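Local structure of aminotransferase TlmJ (Streptoalloteichus hindustanus, 5UID) at residues 365-368 and 369-373; 359-362 and 363-366; 37-40 and 41-45. The protein probably catalyses transamination with pyridoxal 5'-phosphate as its cofactor. All coordinates share one frame; numbering follows the deposited sequence.

Contact 1 (365-368 and 369-373); sequences SDSD and VETVI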
loop_
_atom_site.group_PDB
_atom_site.type_symbol
_atom_site.label_atom_id
_atom_site.label_comp_id
_atom_site.label_asym_id
_atom_site.label_seq_id
_atom_site.Cartn_x
_atom_site.Cartn_y
_atom_site.Cartn_z
ATOM N N SER A 365 -6.618 30.295 5.129
ATOM C CA SER A 365 -7.045 31.607 4.676
ATOM C C SER A 365 -6.203 32.688 5.351
ATOM O O SER A 365 -5.473 32.435 6.313
ATOM C CB SER A 365 -8.529 31.825 4.964
ATOM O OG SER A 365 -8.779 31.851 6.359
ATOM N N ASP A 366 -6.304 33.912 4.826
ATOM C CA ASP A 366 -5.627 35.034 5.467
ATOM C C ASP A 366 -6.095 35.216 6.903
ATOM O O ASP A 366 -5.299 35.590 7.771
ATOM C CB ASP A 366 -5.849 36.317 4.667
ATOM C CG ASP A 366 -5.178 36.278 3.309
ATOM O OD1 ASP A 366 -4.177 35.551 3.161
ATOM O OD2 ASP A 366 -5.652 36.980 2.391
ATOM N N SER A 367 -7.376 34.948 7.172
ATOM C CA SER A 367 -7.880 35.014 8.539
ATOM C C SER A 367 -7.206 33.975 9.428
ATOM O O SER A 367 -6.866 34.261 10.583
ATOM C CB SER A 367 -9.396 34.824 8.549
ATOM O OG SER A 367 -9.884 34.720 9.874
ATOM N N ASP A 368 -7.008 32.760 8.909
ATOM C CA ASP A 368 -6.309 31.732 9.675
ATOM C C ASP A 368 -4.880 32.157 9.990
ATOM O O ASP A 368 -4.404 31.973 11.117
ATOM C CB ASP A 368 -6.309 30.410 8.907
ATOM C CG ASP A 368 -7.703 29.842 8.717
ATOM O OD1 ASP A 368 -8.552 30.026 9.616
ATOM O OD2 ASP A 368 -7.947 29.208 7.669
ATOM N N VAL A 369 -4.185 32.728 9.003
ATOM C CA VAL A 369 -2.793 33.130 9.194
ATOM C C VAL A 369 -2.690 34.205 10.267
ATOM O O VAL A 369 -1.797 34.165 11.122
ATOM C CB VAL A 369 -2.191 33.603 7.858
ATOM C CG1 VAL A 369 -0.775 34.125 8.064
ATOM C CG2 VAL A 369 -2.204 32.471 6.846
ATOM N N GLU A 370 -3.602 35.180 10.243
ATOM C CA GLU A 370 -3.590 36.222 11.265
ATOM C C GLU A 370 -3.989 35.675 12.630
ATOM O O GLU A 370 -3.512 36.172 13.657
ATOM C CB GLU A 370 -4.511 37.374 10.854
ATOM C CG GLU A 370 -4.094 38.068 9.562
ATOM C CD GLU A 370 -2.714 38.698 9.650
ATOM O OE1 GLU A 370 -2.331 39.156 10.748
ATOM O OE2 GLU A 370 -2.008 38.734 8.620
ATOM N N THR A 371 -4.854 34.658 12.665
ATOM C CA THR A 371 -5.194 34.022 13.934
ATOM C C THR A 371 -3.983 33.323 14.542
ATOM O O THR A 371 -3.768 33.387 15.758
ATOM C CB THR A 371 -6.340 33.028 13.737
ATOM O OG1 THR A 371 -7.462 33.700 13.153
ATOM C CG2 THR A 371 -6.764 32.424 15.070
ATOM N N VAL A 372 -3.175 32.660 13.711
ATOM C CA VAL A 372 -1.984 31.980 14.211
ATOM C C VAL A 372 -0.975 32.992 14.741
ATOM O O VAL A 372 -0.451 32.848 15.851
ATOM C CB VAL A 372 -1.370 31.091 13.114
ATOM C CG1 VAL A 372 -0.007 30.571 13.549
ATOM C CG2 VAL A 372 -2.300 29.934 12.789
ATOM N N ILE A 373 -0.690 34.035 13.955
ATOM C CA ILE A 373 0.271 35.050 14.379
ATOM C C ILE A 373 -0.187 35.717 15.670
ATOM O O ILE A 373 0.611 35.936 16.590
ATOM C CB ILE A 373 0.487 36.084 13.258
ATOM C CG1 ILE A 373 1.088 35.418 12.022
ATOM C CG2 ILE A 373 1.381 37.220 13.744
ATOM C CD1 ILE A 373 1.218 36.347 10.833
#

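Contact 2 (359-362 and 363-366); sequences PLHQ and ALSD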
loop_
_atom_site.group_PDB
_atom_site.type_symbol
_atom_site.label_atom_id
_atom_site.label_comp_id
_atom_site.label_asym_id
_atom_site.label_seq_id
_atom_site.Cartn_x
_atom_site.Cartn_y
_atom_site.Cartn_z
ATOM N N PRO A 359 0.770 25.819 11.822
ATOM C CA PRO A 359 0.004 25.477 10.615
ATOM C C PRO A 359 0.590 26.116 9.363
ATOM O O PRO A 359 0.847 27.320 9.316
ATOM C CB PRO A 359 -1.392 26.026 10.923
ATOM C CG PRO A 359 -1.484 25.988 12.407
ATOM C CD PRO A 359 -0.103 26.305 12.907
ATOM N N LEU A 360 0.805 25.291 8.338
ATOM C CA LEU A 360 1.347 25.775 7.068
ATOM C C LEU A 360 0.835 24.856 5.963
ATOM O O LEU A 360 1.324 23.732 5.814
ATOM C CB LEU A 360 2.867 25.816 7.100
ATOM C CG LEU A 360 3.542 26.262 5.801
ATOM C CD1 LEU A 360 3.106 27.671 5.427
ATOM C CD2 LEU A 360 5.057 26.175 5.924
ATOM N N HIS A 361 -0.141 25.341 5.198
ATOM C CA HIS A 361 -0.679 24.619 4.052
ATOM C C HIS A 361 -1.492 25.598 3.219
ATOM O O HIS A 361 -1.905 26.656 3.704
ATOM C CB HIS A 361 -1.532 23.419 4.479
ATOM C CG HIS A 361 -2.629 23.767 5.436
ATOM N ND1 HIS A 361 -3.827 24.314 5.029
ATOM C CD2 HIS A 361 -2.707 23.652 6.783
ATOM C CE1 HIS A 361 -4.598 24.516 6.083
ATOM N NE2 HIS A 361 -3.941 24.126 7.160
ATOM N N GLN A 362 -1.720 25.230 1.956
ATOM C CA GLN A 362 -2.377 26.148 1.031
ATOM C C GLN A 362 -3.875 26.275 1.270
ATOM O O GLN A 362 -4.525 27.042 0.551
ATOM C CB GLN A 362 -2.119 25.727 -0.420
ATOM C CG GLN A 362 -2.735 24.399 -0.827
ATOM C CD GLN A 362 -1.868 23.216 -0.449
ATOM O OE1 GLN A 362 -0.839 23.369 0.213
ATOM N NE2 GLN A 362 -2.272 22.027 -0.879
ATOM N N ALA A 363 -4.440 25.564 2.244
ATOM C CA ALA A 363 -5.840 25.748 2.601
ATOM C C ALA A 363 -6.044 26.825 3.658
ATOM O O ALA A 363 -7.191 27.173 3.950
ATOM C CB ALA A 363 -6.447 24.430 3.098
ATOM N N LEU A 364 -4.968 27.352 4.234
ATOM C CA LEU A 364 -5.088 28.412 5.224
ATOM C C LEU A 364 -5.572 29.698 4.566
ATOM O O LEU A 364 -5.012 30.142 3.560
ATOM C CB LEU A 364 -3.742 28.653 5.907
ATOM C CG LEU A 364 -3.179 27.533 6.780
ATOM C CD1 LEU A 364 -1.747 27.840 7.184
ATOM C CD2 LEU A 364 -4.057 27.338 8.006
ATOM N N SER A 365 -6.618 30.295 5.129
ATOM C CA SER A 365 -7.045 31.607 4.676
ATOM C C SER A 365 -6.203 32.688 5.351
ATOM O O SER A 365 -5.473 32.435 6.313
ATOM C CB SER A 365 -8.529 31.825 4.964
ATOM O OG SER A 365 -8.779 31.851 6.359
ATOM N N ASP A 366 -6.304 33.912 4.826
ATOM C CA ASP A 366 -5.627 35.034 5.467
ATOM C C ASP A 366 -6.095 35.216 6.903
ATOM O O ASP A 366 -5.299 35.590 7.771
ATOM C CB ASP A 366 -5.849 36.317 4.667
ATOM C CG ASP A 366 -5.178 36.278 3.309
ATOM O OD1 ASP A 366 -4.177 35.551 3.161
ATOM O OD2 ASP A 366 -5.652 36.980 2.391
#

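Contact 3 (37-40 and 41-45); sequences TKVF and EADFA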
loop_
_atom_site.group_PDB
_atom_site.type_symbol
_atom_site.label_atom_id
_atom_site.label_comp_id
_atom_site.label_asym_id
_atom_site.label_seq_id
_atom_site.Cartn_x
_atom_site.Cartn_y
_atom_site.Cartn_z
ATOM N N THR A 37 -0.959 5.825 -14.743
ATOM C CA THR A 37 0.278 5.706 -13.978
ATOM C C THR A 37 1.489 6.052 -14.838
ATOM O O THR A 37 2.428 6.704 -14.366
ATOM C CB THR A 37 0.406 4.294 -13.405
ATOM O OG1 THR A 37 -0.671 4.053 -12.492
ATOM C CG2 THR A 37 1.737 4.123 -12.668
ATOM N N LYS A 38 1.476 5.637 -16.106
ATOM C CA LYS A 38 2.577 5.972 -17.002
ATOM C C LYS A 38 2.649 7.475 -17.243
ATOM O O LYS A 38 3.743 8.049 -17.302
ATOM C CB LYS A 38 2.423 5.216 -18.323
ATOM C CG LYS A 38 3.626 5.322 -19.251
ATOM C CD LYS A 38 3.407 4.537 -20.537
ATOM C CE LYS A 38 4.571 4.721 -21.501
ATOM N NZ LYS A 38 4.365 3.982 -22.780
ATOM N N VAL A 39 1.495 8.132 -17.369
ATOM C CA VAL A 39 1.483 9.576 -17.582
ATOM C C VAL A 39 2.000 10.307 -16.349
ATOM O O VAL A 39 2.811 11.236 -16.456
ATOM C CB VAL A 39 0.069 10.043 -17.975
ATOM C CG1 VAL A 39 -0.044 11.557 -17.869
ATOM C CG2 VAL A 39 -0.264 9.579 -19.390
ATOM N N PHE A 40 1.550 9.900 -15.158
ATOM C CA PHE A 40 1.992 10.570 -13.936
ATOM C C PHE A 40 3.488 10.381 -13.708
ATOM O O PHE A 40 4.177 11.318 -13.288
ATOM C CB PHE A 40 1.196 10.062 -12.733
ATOM C CG PHE A 40 1.558 10.737 -11.437
ATOM C CD1 PHE A 40 1.730 12.112 -11.380
ATOM C CD2 PHE A 40 1.712 10.000 -10.273
ATOM C CE1 PHE A 40 2.062 12.738 -10.191
ATOM C CE2 PHE A 40 2.038 10.620 -9.080
ATOM C CZ PHE A 40 2.215 11.992 -9.039
ATOM N N GLU A 41 4.007 9.180 -13.974
ATOM C CA GLU A 41 5.449 8.969 -13.894
ATOM C C GLU A 41 6.187 9.901 -14.849
ATOM O O GLU A 41 7.162 10.558 -14.466
ATOM C CB GLU A 41 5.789 7.507 -14.193
ATOM C CG GLU A 41 5.403 6.539 -13.085
ATOM C CD GLU A 41 5.855 5.116 -13.364
ATOM O OE1 GLU A 41 6.496 4.885 -14.409
ATOM O OE2 GLU A 41 5.576 4.229 -12.532
ATOM N N ALA A 42 5.724 9.980 -16.099
ATOM C CA ALA A 42 6.356 10.876 -17.063
ATOM C C ALA A 42 6.236 12.331 -16.627
ATOM O O ALA A 42 7.179 13.116 -16.791
ATOM C CB ALA A 42 5.743 10.675 -18.449
ATOM N N ASP A 43 5.084 12.709 -16.068
ATOM C CA ASP A 43 4.910 14.071 -15.576
ATOM C C ASP A 43 5.858 14.361 -14.418
ATOM O O ASP A 43 6.526 15.401 -14.393
ATOM C CB ASP A 43 3.458 14.293 -15.149
ATOM C CG ASP A 43 2.507 14.368 -16.328
ATOM O OD1 ASP A 43 2.989 14.390 -17.480
ATOM O OD2 ASP A 43 1.278 14.404 -16.098
ATOM N N PHE A 44 5.924 13.449 -13.446
ATOM C CA PHE A 44 6.777 13.671 -12.283
ATOM C C PHE A 44 8.251 13.680 -12.674
ATOM O O PHE A 44 9.029 14.493 -12.161
ATOM C CB PHE A 44 6.501 12.608 -11.217
ATOM C CG PHE A 44 6.985 12.982 -9.844
ATOM C CD1 PHE A 44 6.308 13.929 -9.094
ATOM C CD2 PHE A 44 8.111 12.385 -9.302
ATOM C CE1 PHE A 44 6.748 14.281 -7.829
ATOM C CE2 PHE A 44 8.555 12.728 -8.038
ATOM C CZ PHE A 44 7.874 13.678 -7.301
ATOM N N ALA A 45 8.649 12.794 -13.592
ATOM C CA ALA A 45 10.036 12.767 -14.053
ATOM C C ALA A 45 10.436 14.093 -14.689
ATOM O O ALA A 45 11.550 14.583 -14.470
ATOM C CB ALA A 45 10.241 11.617 -15.040
#

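Contact 1 (365-368 and 369-373)
The carbonyl group of S367 is the flat group at the centre of this contact, and T371 meets it from both faces. T371 N and T371 OG1 approach S367 O from opposite faces of the carbonyl plane. The amide bond, T371 N to S367 O, is 2.9 Å long. The hydroxyl bond is shorter, with T371 OG1 2.7 Å from S367 O and lying 35° above the plane, away from a lone pair. The threonine torsion explains this second bond: OG1 stands beside its own backbone N (chi1 -56°) and turns back over the preceding turn. An alanine here has no hydroxyl, and S367 O would probably be left with the amide donor alone, its other face without this partner.

The other flat group is the carboxylate of D368. Its OD2 accepts from S365 N at 3.1 Å, met on the anti side and 33° out of the carboxylate plane. In return S365 OG accepts from D368 N at 3.2 Å. These reciprocal bonds form a capping box, with S365 as the N-cap of helix 366-383.

The next backbone bonds start the helix: V369 N to S365 O, E370 N to D366 O and V372 N to D368 O. V369 CG2 rests 3.3 Å from S365 O. V369 and V372 are buried and pack on Y276 of helix 249-280.

D366 and E370 stand one turn apart on the same helix. Each has a cationic mate on helix 249-280: D366 pairs with R268 and E370 with R275. Their carboxylate oxygens D366 OD1 and E370 OE2 stay 6.7 Å apart. The two arginines would be expected to offset the like charges, while the capping box ties up the amides of S365 and D368 where the helix begins.

Contact 2 (359-362 and 363-366)
H361 and L364 make the main apolar contact, a CH-pi interaction. L364 CG lies over one face of the imidazole, 3.5 Å from the ring centroid and 17° off the ring normal. The two side chains cross at about a right angle. The branch CD2 is carried toward the rim, 3.3 Å from H361 NE2. The other branch, CD1, turns to the backbone and comes 3.4 Å from P359 O. P359 CB touches the same leucine more loosely, 4.2 Å from L364 CD2.

The backbone bond across the contact runs from L364 N to H361 O, at 3.2 Å. The N-H points nearly straight at the oxygen (167°), but the donor sits well above the carbonyl plane. This bond closes a type I beta turn from H361 to L364. The turn lies in the loop that leads from strand 355-358 into helix 366-383.

A second, weak bond comes from A363 N to H361 ND1, at 3.1 Å. It meets the imidazole at its edge, in the ring plane. The ring can reach this amide because CG sits between the backbone N and the carbonyl carbon (chi1 54°), which folds the imidazole back over the turn. A363 CB also packs against ND1, with 3.3 Å between the two atoms.

Outside the loop, L364 also touches I7 and I272 of helix 249-280, and H361 NE2 makes a weak hydrogen bond to N8 O. The side-chain amide of Q362 is held at both atoms, OE1 by R269 and NE2 by T13. Helix 249-280 also holds the backbone: Y276 OH bonds P359 O, and R268 bonds L364 O.

Contact 3 (37-40 and 41-45)
E41 folds back along the helix to T37. Its CG stands beside the backbone N (chi1 -72°) and lies 3.2 Å from T37 O. The chain is extended beyond CG, which carries the carboxylate past that carbonyl to the threonine methyl. There E41 OE2 comes 3.8 Å from T37 CG2. This is a van der Waals contact; OE2 is hydrogen-bonded to S57 N. The threonine turns its methyl to E41 and its hydroxyl to D249.

V39 and D43 lie side by side and point the same way. V39 CG1 is 3.6 Å from D43 OD2. The carboxylate carbon, D43 CG, lies 3.1 Å from V39 O. These oxygens are all acceptors, and D43 OD2 is hydrogen-bonded to S256 OG.

F40 and F44 both have CG anti to the backbone N (chi1 -178° and -162°). Their contact across the segments is mostly backbone: F44 N bonds F40 O at 2.8 Å, and F44 CB lies 3.4 Å from the same oxygen. Similar i to i+4 bonds join E41 to T37, A42 to K38 and D43 to V39.

Helix 35-48 packs here against helix 249-280, where T37 meets A252, D43 meets L259, and both V39 and F40 meet S256. The phenylalanines reach the central sheet. Both touch M196 of strand 195-199, and F44 makes edge-to-face stacks with W181 of strand 178-182 and with F183. On strand 55-58, at one edge of the sheet within this chain, T37 touches S57 and A45 touches V55.

In the fold
Contacts 1 and 2 form one continuous piece of chain and share S365 and D366. Their centres are 8 Å apart. The loop of contact 2 delivers the chain to the capped helix start of contact 1, and the two pack where V372 CG2 lies 4.0 Å from P359 CG. Contact 3 is remote: its centre is about 36 Å from that of contact 1 and 28 Å from that of contact 2. Long helix 249-280 touches all three. Its start includes the cofactor-pocket residues V250, A251 and I254. Contact 3 is near this end, with the T37 side chain about 10 Å from the bound pyridoxal phosphate.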